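Local coordinates for plasmin and fibronectin-binding protein A (Streptococcus pneumoniae, PDB 4MR0) that acts as a surface adhesin and invasin, binding human fibronectin, plasmin, plasminogen and serum albumin, at residues N363-M374 with D386-K397. Sequence-based numbering, arbitrary orientation.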
ATOM      1  N   ASN A 363       0.256 -14.210  -1.377  1.00 14.36           N
ATOM      2  CA  ASN A 363       1.264 -14.334  -0.322  1.00 13.57           C
ATOM      3  C   ASN A 363       1.951 -12.987  -0.146  1.00 13.45           C
ATOM      4  O   ASN A 363       3.165 -12.835  -0.339  1.00 12.35           O
ATOM      5  CB  ASN A 363       2.291 -15.430  -0.638  1.00 15.04           C
ATOM      6  CG  ASN A 363       3.202 -15.734   0.553  1.00 16.59           C
ATOM      7  OD1 ASN A 363       2.882 -15.392   1.694  1.00 17.34           O
ATOM      8  ND2 ASN A 363       4.329 -16.386   0.294  1.00 15.57           N
ATOM      9  N   ILE A 364       1.127 -12.012   0.219  1.00 11.56           N
ATOM     10  CA  ILE A 364       1.539 -10.637   0.433  1.00 13.36           C
ATOM     11  C   ILE A 364       1.603 -10.427   1.940  1.00 12.93           C
ATOM     12  O   ILE A 364       0.593 -10.555   2.635  1.00 13.68           O
ATOM     13  CB  ILE A 364       0.498  -9.664  -0.161  1.00 12.56           C
ATOM     14  CG1 ILE A 364       0.195 -10.053  -1.615  1.00 12.07           C
ATOM     15  CG2 ILE A 364       1.003  -8.231  -0.073  1.00 12.59           C
ATOM     16  CD1 ILE A 364       1.404  -9.963  -2.540  1.00 14.48           C
ATOM     17  N   LYS A 365       2.790 -10.107   2.438  1.00 12.03           N
ATOM     18  CA  LYS A 365       2.971  -9.896   3.866  1.00 13.07           C
ATOM     19  C   LYS A 365       3.345  -8.454   4.153  1.00 11.43           C
ATOM     20  O   LYS A 365       4.287  -7.923   3.576  1.00 13.76           O
ATOM     21  CB  LYS A 365       4.059 -10.827   4.398  1.00 12.61           C
ATOM     22  CG  LYS A 365       3.731 -12.295   4.238  1.00 15.47           C
ATOM     23  CD  LYS A 365       4.882 -13.181   4.720  1.00 18.44           C
ATOM     24  CE  LYS A 365       4.489 -14.648   4.652  1.00 19.60           C
ATOM     25  NZ  LYS A 365       5.661 -15.539   4.859  1.00 27.46           N
ATOM     26  N   ILE A 366       2.598  -7.828   5.051  1.00 10.60           N
ATOM     27  CA  ILE A 366       2.834  -6.438   5.426  1.00 13.25           C
ATOM     28  C   ILE A 366       3.083  -6.527   6.916  1.00 13.40           C
ATOM     29  O   ILE A 366       2.145  -6.661   7.701  1.00 13.07           O
ATOM     30  CB  ILE A 366       1.593  -5.590   5.098  1.00 13.52           C
ATOM     31  CG1 ILE A 366       1.383  -5.606   3.576  1.00 16.06           C
ATOM     32  CG2 ILE A 366       1.759  -4.178   5.629  1.00 10.38           C
ATOM     33  CD1 ILE A 366       0.098  -4.965   3.104  1.00 18.46           C
ATOM     34  N   LEU A 367       4.360  -6.446   7.283  1.00 14.37           N
ATOM     35  CA  LEU A 367       4.783  -6.639   8.661  1.00 13.44           C
ATOM     36  C   LEU A 367       5.533  -5.540   9.401  1.00 13.42           C
ATOM     37  O   LEU A 367       6.445  -4.912   8.872  1.00 12.01           O
ATOM     38  CB  LEU A 367       5.651  -7.890   8.713  1.00 12.42           C
ATOM     39  CG  LEU A 367       5.198  -9.078   7.854  1.00 13.27           C
ATOM     40  CD1 LEU A 367       6.316 -10.114   7.807  1.00 14.55           C
ATOM     41  CD2 LEU A 367       3.919  -9.689   8.431  1.00 12.86           C
ATOM     42  N   ASN A 368       5.141  -5.346  10.649  1.00 14.01           N
ATOM     43  CA  ASN A 368       5.810  -4.401  11.521  1.00 17.22           C
ATOM     44  C   ASN A 368       6.158  -3.042  10.907  1.00 16.92           C
ATOM     45  O   ASN A 368       7.280  -2.558  11.084  1.00 16.20           O
ATOM     46  CB  ASN A 368       7.083  -5.075  12.040  1.00 19.86           C
ATOM     47  CG  ASN A 368       6.807  -6.427  12.674  1.00 25.91           C
ATOM     48  OD1 ASN A 368       7.644  -7.338  12.630  1.00 31.04           O
ATOM     49  ND2 ASN A 368       5.633  -6.565  13.280  1.00 27.61           N
ATOM     50  N   ASN A 369       5.219  -2.436  10.180  1.00 16.94           N
ATOM     51  CA  ASN A 369       5.451  -1.117   9.586  1.00 17.28           C
ATOM     52  C   ASN A 369       4.748  -0.062  10.430  1.00 18.31           C
ATOM     53  O   ASN A 369       3.860  -0.384  11.224  1.00 19.28           O
ATOM     54  CB  ASN A 369       4.878  -1.029   8.165  1.00 16.63           C
ATOM     55  CG  ASN A 369       5.463  -2.063   7.233  1.00 15.21           C
ATOM     56  OD1 ASN A 369       4.816  -3.071   6.906  1.00 16.07           O
ATOM     57  ND2 ASN A 369       6.694  -1.832   6.806  1.00 12.60           N
ATOM     58  N   HIS A 370       5.140   1.198  10.252  1.00 17.18           N
ATOM     59  CA  HIS A 370       4.508   2.304  10.966  1.00 17.30           C
ATOM     60  C   HIS A 370       3.853   3.216   9.924  1.00 17.84           C
ATOM     61  O   HIS A 370       4.539   3.886   9.154  1.00 17.87           O
ATOM     62  CB  HIS A 370       5.543   3.102  11.771  1.00 17.85           C
ATOM     63  CG  HIS A 370       4.952   4.220  12.576  1.00 21.48           C
ATOM     64  ND1 HIS A 370       5.712   5.034  13.389  1.00 22.18           N
ATOM     65  CD2 HIS A 370       3.674   4.655  12.698  1.00 20.64           C
ATOM     66  CE1 HIS A 370       4.929   5.921  13.978  1.00 21.36           C
ATOM     67  NE2 HIS A 370       3.688   5.713  13.576  1.00 21.53           N
ATOM     68  N   PHE A 371       2.526   3.223   9.890  1.00 16.51           N
ATOM     69  CA  PHE A 371       1.783   4.052   8.945  1.00 16.35           C
ATOM     70  C   PHE A 371       1.374   5.292   9.733  1.00 18.07           C
ATOM     71  O   PHE A 371       0.343   5.306  10.410  1.00 17.02           O
ATOM     72  CB  PHE A 371       0.563   3.289   8.451  1.00 16.50           C
ATOM     73  CG  PHE A 371       0.903   2.003   7.749  1.00 17.13           C
ATOM     74  CD1 PHE A 371       1.548   2.018   6.515  1.00 16.52           C
ATOM     75  CD2 PHE A 371       0.587   0.779   8.326  1.00 16.05           C
ATOM     76  CE1 PHE A 371       1.876   0.819   5.861  1.00 16.50           C
ATOM     77  CE2 PHE A 371       0.909  -0.424   7.682  1.00 18.04           C
ATOM     78  CZ  PHE A 371       1.554  -0.402   6.450  1.00 15.51           C
ATOM     79  N   ASP A 372       2.197   6.330   9.619  1.00 18.38           N
ATOM     80  CA  ASP A 372       2.024   7.568  10.366  1.00 19.38           C
ATOM     81  C   ASP A 372       1.127   8.654   9.779  1.00 19.75           C
ATOM     82  O   ASP A 372       1.593   9.555   9.074  1.00 18.71           O
ATOM     83  CB  ASP A 372       3.408   8.153  10.651  1.00 20.52           C
ATOM     84  CG  ASP A 372       3.421   9.082  11.850  1.00 23.36           C
ATOM     85  OD1 ASP A 372       2.341   9.375  12.399  1.00 24.97           O
ATOM     86  OD2 ASP A 372       4.523   9.519  12.238  1.00 21.98           O
ATOM     87  N   ASN A 373      -0.160   8.566  10.092  1.00 20.40           N
ATOM     88  CA  ASN A 373      -1.148   9.551   9.656  1.00 22.11           C
ATOM     89  C   ASN A 373      -1.414   9.608   8.149  1.00 22.18           C
ATOM     90  O   ASN A 373      -1.349  10.684   7.549  1.00 23.80           O
ATOM     91  CB  ASN A 373      -0.729  10.943  10.176  1.00 22.09           C
ATOM     92  CG  ASN A 373      -1.885  11.930  10.231  1.00 23.36           C
ATOM     93  OD1 ASN A 373      -2.989  11.593  10.674  1.00 22.30           O
ATOM     94  ND2 ASN A 373      -1.633  13.165   9.796  1.00 23.10           N
ATOM     95  N   MET A 374      -1.719   8.463   7.538  1.00 20.58           N
ATOM     96  CA  MET A 374      -2.024   8.425   6.106  1.00 20.71           C
ATOM     97  C   MET A 374      -3.352   9.149   5.895  1.00 20.61           C
ATOM     98  O   MET A 374      -4.197   9.175   6.789  1.00 21.96           O
ATOM     99  CB  MET A 374      -2.147   6.981   5.611  1.00 20.42           C
ATOM    100  CG  MET A 374      -0.886   6.415   4.929  1.00 19.02           C
ATOM    101  SD  MET A 374       0.619   6.253   5.901  1.00 16.89           S
ATOM    102  CE  MET A 374       1.249   7.978   5.855  1.00 20.37           C
ATOM    103  N   ASP A 386      -4.379 -14.549   0.017  1.00 13.97           N
ATOM    104  CA  ASP A 386      -3.396 -14.932   1.029  1.00 15.55           C
ATOM    105  C   ASP A 386      -2.557 -13.715   1.410  1.00 15.82           C
ATOM    106  O   ASP A 386      -1.418 -13.548   0.971  1.00 15.37           O
ATOM    107  CB  ASP A 386      -2.498 -16.069   0.521  1.00 15.46           C
ATOM    108  CG  ASP A 386      -1.477 -16.519   1.560  1.00 21.15           C
ATOM    109  OD1 ASP A 386      -1.643 -16.183   2.758  1.00 19.59           O
ATOM    110  OD2 ASP A 386      -0.511 -17.222   1.182  1.00 21.11           O
ATOM    111  N   VAL A 387      -3.156 -12.862   2.232  1.00 15.32           N
ATOM    112  CA  VAL A 387      -2.517 -11.643   2.694  1.00 13.99           C
ATOM    113  C   VAL A 387      -2.362 -11.686   4.200  1.00 14.11           C
ATOM    114  O   VAL A 387      -3.232 -12.205   4.909  1.00 14.89           O
ATOM    115  CB  VAL A 387      -3.377 -10.414   2.349  1.00 14.55           C
ATOM    116  CG1 VAL A 387      -2.683  -9.146   2.806  1.00 15.01           C
ATOM    117  CG2 VAL A 387      -3.651 -10.377   0.853  1.00 16.65           C
ATOM    118  N   LEU A 388      -1.251 -11.148   4.688  1.00 13.85           N
ATOM    119  CA  LEU A 388      -1.005 -11.097   6.118  1.00 13.17           C
ATOM    120  C   LEU A 388      -0.580  -9.683   6.488  1.00 12.56           C
ATOM    121  O   LEU A 388       0.476  -9.206   6.062  1.00 14.88           O
ATOM    122  CB  LEU A 388       0.084 -12.097   6.530  1.00 13.21           C
ATOM    123  CG  LEU A 388       0.479 -12.048   8.017  1.00 14.64           C
ATOM    124  CD1 LEU A 388      -0.752 -12.329   8.884  1.00 13.19           C
ATOM    125  CD2 LEU A 388       1.586 -13.065   8.304  1.00 14.83           C
ATOM    126  N   ILE A 389      -1.429  -9.010   7.254  1.00 11.96           N
ATOM    127  CA  ILE A 389      -1.173  -7.652   7.727  1.00 12.72           C
ATOM    128  C   ILE A 389      -1.015  -7.842   9.228  1.00 14.20           C
ATOM    129  O   ILE A 389      -2.006  -7.945   9.960  1.00 13.77           O
ATOM    130  CB  ILE A 389      -2.372  -6.744   7.427  1.00 13.37           C
ATOM    131  CG1 ILE A 389      -2.623  -6.729   5.915  1.00 13.70           C
ATOM    132  CG2 ILE A 389      -2.098  -5.340   7.945  1.00 16.03           C
ATOM    133  CD1 ILE A 389      -4.035  -6.339   5.520  1.00 13.27           C
ATOM    134  N   LYS A 390       0.235  -7.881   9.680  1.00 14.55           N
ATOM    135  CA  LYS A 390       0.517  -8.159  11.082  1.00 16.44           C
ATOM    136  C   LYS A 390       1.544  -7.296  11.800  1.00 15.26           C
ATOM    137  O   LYS A 390       2.592  -6.940  11.245  1.00 11.73           O
ATOM    138  CB  LYS A 390       0.924  -9.630  11.183  1.00 19.69           C
ATOM    139  CG  LYS A 390       1.351 -10.103  12.556  1.00 22.88           C
ATOM    140  CD  LYS A 390       1.340 -11.623  12.587  1.00 27.72           C
ATOM    141  CE  LYS A 390       2.659 -12.190  13.079  1.00 31.29           C
ATOM    142  NZ  LYS A 390       3.776 -11.848  12.154  1.00 32.68           N
ATOM    143  N   GLY A 391       1.225  -6.975  13.054  1.00 14.56           N
ATOM    144  CA  GLY A 391       2.121  -6.193  13.890  1.00 15.51           C
ATOM    145  C   GLY A 391       2.454  -4.787  13.443  1.00 15.04           C
ATOM    146  O   GLY A 391       3.509  -4.254  13.804  1.00 16.33           O
ATOM    147  N   ASN A 392       1.565  -4.176  12.666  1.00 14.73           N
ATOM    148  CA  ASN A 392       1.784  -2.823  12.176  1.00 15.38           C
ATOM    149  C   ASN A 392       1.179  -1.800  13.132  1.00 17.64           C
ATOM    150  O   ASN A 392       0.312  -2.124  13.939  1.00 15.29           O
ATOM    151  CB  ASN A 392       1.139  -2.651  10.800  1.00 15.23           C
ATOM    152  CG  ASN A 392       1.715  -3.594   9.767  1.00 14.51           C
ATOM    153  OD1 ASN A 392       2.797  -3.357   9.228  1.00 13.45           O
ATOM    154  ND2 ASN A 392       0.995  -4.682   9.492  1.00 11.69           N
ATOM    155  N   ARG A 393       1.652  -0.566  13.038  1.00 18.78           N
ATOM    156  CA  ARG A 393       1.137   0.517  13.860  1.00 19.68           C
ATOM    157  C   ARG A 393       0.510   1.561  12.930  1.00 19.60           C
ATOM    158  O   ARG A 393       1.188   2.130  12.074  1.00 18.70           O
ATOM    159  CB  ARG A 393       2.269   1.142  14.677  1.00 23.98           C
ATOM    160  CG  ARG A 393       1.892   2.452  15.331  1.00 30.74           C
ATOM    161  CD  ARG A 393       3.013   2.960  16.211  1.00 36.04           C
ATOM    162  NE  ARG A 393       2.757   4.320  16.675  1.00 42.09           N
ATOM    163  CZ  ARG A 393       3.569   4.999  17.479  1.00 44.84           C
ATOM    164  NH1 ARG A 393       4.695   4.442  17.912  1.00 45.99           N
ATOM    165  NH2 ARG A 393       3.262   6.240  17.841  1.00 45.78           N
ATOM    166  N   PHE A 394      -0.786   1.800  13.085  1.00 19.42           N
ATOM    167  CA  PHE A 394      -1.478   2.780  12.248  1.00 20.20           C
ATOM    168  C   PHE A 394      -1.877   3.965  13.107  1.00 22.77           C
ATOM    169  O   PHE A 394      -2.740   3.831  13.983  1.00 24.06           O
ATOM    170  CB  PHE A 394      -2.760   2.200  11.641  1.00 18.16           C
ATOM    171  CG  PHE A 394      -2.555   0.969  10.799  1.00 18.13           C
ATOM    172  CD1 PHE A 394      -2.182  -0.241  11.383  1.00 17.33           C
ATOM    173  CD2 PHE A 394      -2.807   1.007   9.426  1.00 16.23           C
ATOM    174  CE1 PHE A 394      -2.069  -1.400  10.614  1.00 16.08           C
ATOM    175  CE2 PHE A 394      -2.699  -0.137   8.645  1.00 16.81           C
ATOM    176  CZ  PHE A 394      -2.332  -1.349   9.236  1.00 18.24           C
ATOM    177  N   ASP A 395      -1.265   5.119  12.866  1.00 21.99           N
ATOM    178  CA  ASP A 395      -1.606   6.310  13.632  1.00 24.34           C
ATOM    179  C   ASP A 395      -2.428   7.261  12.774  1.00 25.26           C
ATOM    180  O   ASP A 395      -2.219   7.361  11.563  1.00 23.74           O
ATOM    181  CB  ASP A 395      -0.346   7.028  14.121  1.00 26.09           C
ATOM    182  CG  ASP A 395       0.402   6.243  15.190  1.00 29.62           C
ATOM    183  OD1 ASP A 395      -0.255   5.669  16.088  1.00 32.21           O
ATOM    184  OD2 ASP A 395       1.649   6.216  15.145  1.00 31.63           O
ATOM    185  N   LYS A 396      -3.374   7.947  13.399  1.00 25.24           N
ATOM    186  CA  LYS A 396      -4.211   8.897  12.681  1.00 26.44           C
ATOM    187  C   LYS A 396      -4.500  10.067  13.599  1.00 28.31           C
ATOM    188  O   LYS A 396      -5.114   9.909  14.655  1.00 29.12           O
ATOM    189  CB  LYS A 396      -5.516   8.234  12.236  1.00 25.65           C
ATOM    190  CG  LYS A 396      -6.433   9.131  11.413  1.00 25.37           C
ATOM    191  CD  LYS A 396      -5.791   9.581  10.108  1.00 25.63           C
ATOM    192  CE  LYS A 396      -6.783  10.375   9.263  1.00 26.01           C
ATOM    193  NZ  LYS A 396      -6.149  11.002   8.069  1.00 24.89           N
ATOM    194  N   LYS A 397      -4.036  11.244  13.200  1.00 30.11           N
ATOM    195  CA  LYS A 397      -4.233  12.446  13.993  1.00 31.05           C
ATOM    196  C   LYS A 397      -5.479  13.203  13.545  1.00 31.72           C
ATOM    197  O   LYS A 397      -6.147  12.820  12.581  1.00 30.49           O
ATOM    198  CB  LYS A 397      -3.007  13.354  13.879  1.00 31.64           C
ATOM    199  CG  LYS A 397      -1.730  12.738  14.426  1.00 35.12           C
ATOM    200  CD  LYS A 397      -0.597  13.759  14.456  1.00 39.06           C
ATOM    201  CE  LYS A 397       0.067  13.933  13.100  1.00 40.66           C
ATOM    202  NZ  LYS A 397       1.246  13.025  12.959  1.00 42.99           N
TER
HETATM  203  O   HOH W   1      -2.086   5.930   9.223  1.00 18.26           O
HETATM  204  O   HOH W   2      -3.751  12.534   6.822  1.00 23.72           O
HETATM  205  O   HOH W   3       1.511  14.098  10.109  1.00 26.70           O
HETATM  206  O   HOH W   4      -5.807  13.332   9.777  1.00 32.58           O
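H370 and R393 sit abreast on neighbouring parallel strands, and the arginine's guanidinium lies flat on the imidazole, planes 26° apart. R393, its chain extended from CG to NE, also brings CD over the same ring, 4.0 Å from the centroid. Both converge on D395: OD2 accepts H370 NE2 at 2.6 Å from its anti side and R393 NE at 2.7 Å through its syn lone pair, the carboxylate standing nearly perpendicular to the imidazole. Two donors, one the charged guanidinium, share this oxygen and probably stabilise the carboxylate's charge, while N439 binds OD1.

On the inward face F371 and F394 point the same way, F371 CD2 lying 3.4 Å from F394 CE2 over the F394 ring, off-centre, with the planes oblique at 40°. F336 and F438 prolong the aromatic row on either side.

Where the strands bend, N392 turns inward, CG anti to its carbonyl carbon (chi1 -61°). Its ND2 reaches I366 O, 2.9 Å away and above that carbonyl's plane, and its OD1 takes N369 N at 2.8 Å; N436 serves N392's own backbone N in turn. Inward phenylalanines and backbone-binding asparagines, recurring coil to coil, typify the right-handed parallel beta-helix of the pectate lyase-like fold.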